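PDB 6I50: Sfrice_029225 from Spodoptera frugiperda, which probably acts as a secreted trimeric cytokine of the tumour necrosis factor family that signals by binding a TNF-type receptor. Local coordinates for residues 126-131 and 163-168. Numbering follows the deposited sequence.
Sequences ALFLKA and AEDPTQ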
loop_
_atom_site.group_PDB
_atom_site.type_symbol
_atom_site.label_atom_id
_atom_site.label_comp_id
_atom_site.label_asym_id
_atom_site.label_seq_id
_atom_site.Cartn_x
_atom_site.Cartn_y
_atom_site.Cartn_z
ATOM N N ALA A 126 -3.626 4.636 -8.249
ATOM C CA ALA A 126 -3.895 4.506 -9.680
ATOM C C ALA A 126 -3.670 5.861 -10.342
ATOM O O ALA A 126 -4.408 6.814 -10.079
ATOM C CB ALA A 126 -5.320 4.015 -9.921
ATOM N N LEU A 127 -2.650 5.953 -11.197
ATOM C CA LEU A 127 -2.183 7.220 -11.749
ATOM C C LEU A 127 -2.211 7.177 -13.270
ATOM O O LEU A 127 -1.894 6.151 -13.877
ATOM C CB LEU A 127 -0.754 7.520 -11.280
ATOM C CG LEU A 127 -0.544 7.694 -9.774
ATOM C CD1 LEU A 127 0.950 7.698 -9.459
ATOM C CD2 LEU A 127 -1.226 8.966 -9.276
ATOM N N PHE A 128 -2.597 8.286 -13.892
ATOM C CA PHE A 128 -2.503 8.377 -15.339
ATOM C C PHE A 128 -1.072 8.725 -15.718
ATOM O O PHE A 128 -0.521 9.720 -15.240
ATOM C CB PHE A 128 -3.462 9.424 -15.898
ATOM C CG PHE A 128 -3.268 9.669 -17.361
ATOM C CD1 PHE A 128 -3.834 8.815 -18.300
ATOM C CD2 PHE A 128 -2.473 10.719 -17.802
ATOM C CE1 PHE A 128 -3.628 9.019 -19.652
ATOM C CE2 PHE A 128 -2.271 10.930 -19.151
ATOM C CZ PHE A 128 -2.846 10.081 -20.075
ATOM N N LEU A 129 -0.475 7.909 -16.584
ATOM C CA LEU A 129 0.882 8.136 -17.064
ATOM C C LEU A 129 0.888 8.127 -18.583
ATOM O O LEU A 129 0.155 7.355 -19.210
ATOM C CB LEU A 129 1.849 7.070 -16.541
ATOM C CG LEU A 129 1.894 6.903 -15.017
ATOM C CD1 LEU A 129 2.768 5.725 -14.633
ATOM C CD2 LEU A 129 2.397 8.173 -14.350
ATOM N N LYS A 130 1.711 8.991 -19.174
ATOM C CA LYS A 130 1.853 9.071 -20.621
ATOM C C LYS A 130 3.127 8.373 -21.081
ATOM O O LYS A 130 4.152 8.398 -20.396
ATOM C CB LYS A 130 1.903 10.527 -21.098
ATOM C CG LYS A 130 0.653 11.326 -20.839
ATOM C CD LYS A 130 0.649 12.618 -21.646
ATOM C CE LYS A 130 0.511 12.339 -23.131
ATOM N NZ LYS A 130 -0.063 13.511 -23.848
ATOM N N ALA A 131 3.059 7.770 -22.269
ATOM C CA ALA A 131 4.273 7.358 -22.954
ATOM C C ALA A 131 5.252 8.526 -22.986
ATOM O O ALA A 131 4.873 9.663 -23.287
ATOM C CB ALA A 131 3.953 6.882 -24.376
ATOM N N ALA A 163 -6.088 4.559 -21.681
ATOM C CA ALA A 163 -6.735 5.829 -21.385
ATOM C C ALA A 163 -6.185 6.899 -22.314
ATOM O O ALA A 163 -4.979 6.941 -22.571
ATOM C CB ALA A 163 -6.521 6.239 -19.922
ATOM N N GLU A 164 -7.072 7.754 -22.811
ATOM C CA GLU A 164 -6.654 8.968 -23.489
ATOM C C GLU A 164 -6.199 10.001 -22.461
ATOM O O GLU A 164 -6.552 9.932 -21.281
ATOM C CB GLU A 164 -7.799 9.529 -24.326
ATOM C CG GLU A 164 -8.499 8.492 -25.178
ATOM C CD GLU A 164 -8.093 8.576 -26.633
ATOM O OE1 GLU A 164 -7.708 9.679 -27.082
ATOM O OE2 GLU A 164 -8.156 7.542 -27.329
ATOM N N ASP A 165 -5.402 10.962 -22.918
ATOM C CA ASP A 165 -4.990 12.065 -22.051
ATOM C C ASP A 165 -6.219 12.764 -21.481
ATOM O O ASP A 165 -7.022 13.310 -22.250
ATOM C CB ASP A 165 -4.127 13.061 -22.823
ATOM C CG ASP A 165 -3.355 14.003 -21.909
ATOM O OD1 ASP A 165 -3.875 14.376 -20.832
ATOM O OD2 ASP A 165 -2.218 14.369 -22.268
ATOM N N PRO A 166 -6.412 12.773 -20.160
ATOM C CA PRO A 166 -7.628 13.356 -19.579
ATOM C C PRO A 166 -7.571 14.856 -19.344
ATOM O O PRO A 166 -8.583 15.433 -18.934
ATOM C CB PRO A 166 -7.736 12.616 -18.242
ATOM C CG PRO A 166 -6.322 12.395 -17.847
ATOM C CD PRO A 166 -5.550 12.165 -19.131
ATOM N N THR A 167 -6.427 15.490 -19.570
ATOM C CA THR A 167 -6.282 16.924 -19.400
ATOM C C THR A 167 -5.951 17.559 -20.740
ATOM O O THR A 167 -5.374 16.921 -21.627
ATOM C CB THR A 167 -5.184 17.269 -18.386
ATOM O OG1 THR A 167 -3.912 16.855 -18.898
ATOM C CG2 THR A 167 -5.449 16.577 -17.047
ATOM N N GLN A 168 -6.334 18.817 -20.891
ATOM C CA GLN A 168 -5.904 19.591 -22.039
ATOM C C GLN A 168 -5.475 20.960 -21.544
ATOM O O GLN A 168 -5.865 21.402 -20.461
ATOM C CB GLN A 168 -7.004 19.703 -23.102
ATOM C CG GLN A 168 -8.231 20.464 -22.657
ATOM C CD GLN A 168 -9.355 20.375 -23.668
ATOM O OE1 GLN A 168 -9.560 19.335 -24.295
ATOM N NE2 GLN A 168 -10.087 21.472 -23.838
#
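K130 and D165 form a salt bridge on the surface of the TNF jelly-roll, where the C-terminal tail leaves strand 144-161 and passes the end of strand 117-129. K130 NZ lies 2.8 Å from D165 OD2, which receives it on the anti side, 17° out of the carboxylate plane. Lysine suits the place because its long chain, kinked by rotation about CG-CD (chi3 68°), can travel from just beyond the strand end to the tail, and its CD also lies against OD2. The other carboxylate oxygen is used within the tail: T167 N donates to D165 OD1 at 3.1 Å, closing an Asx turn around P166. One aspartate therefore both shapes the tail and ties it to the residue that follows the strand, and the two bonds together limit the rotation of its carboxylate.

Beside this polar pair, the flat ring of F128 gives the tail an apolar surface to bend around. With CG anti to the backbone N, the ring lies against residues 163-166. A163, small enough for the backbone to come close, sets its CB 4.0 Å from F128 CE1, while A163 O approaches the ring edge near its plane. D165 CA lies 3.5 Å from F128 CZ. W45 of a second subunit packs on F128 and A48 of that subunit on P166, so the tail sits at the trimer interface. Proline fits here because its CD, made electron-poor by the adjoining nitrogen, is a good CH-pi donor: P166 CD stands 3.4 Å from the centroid of the F128 ring, only 8° off its normal.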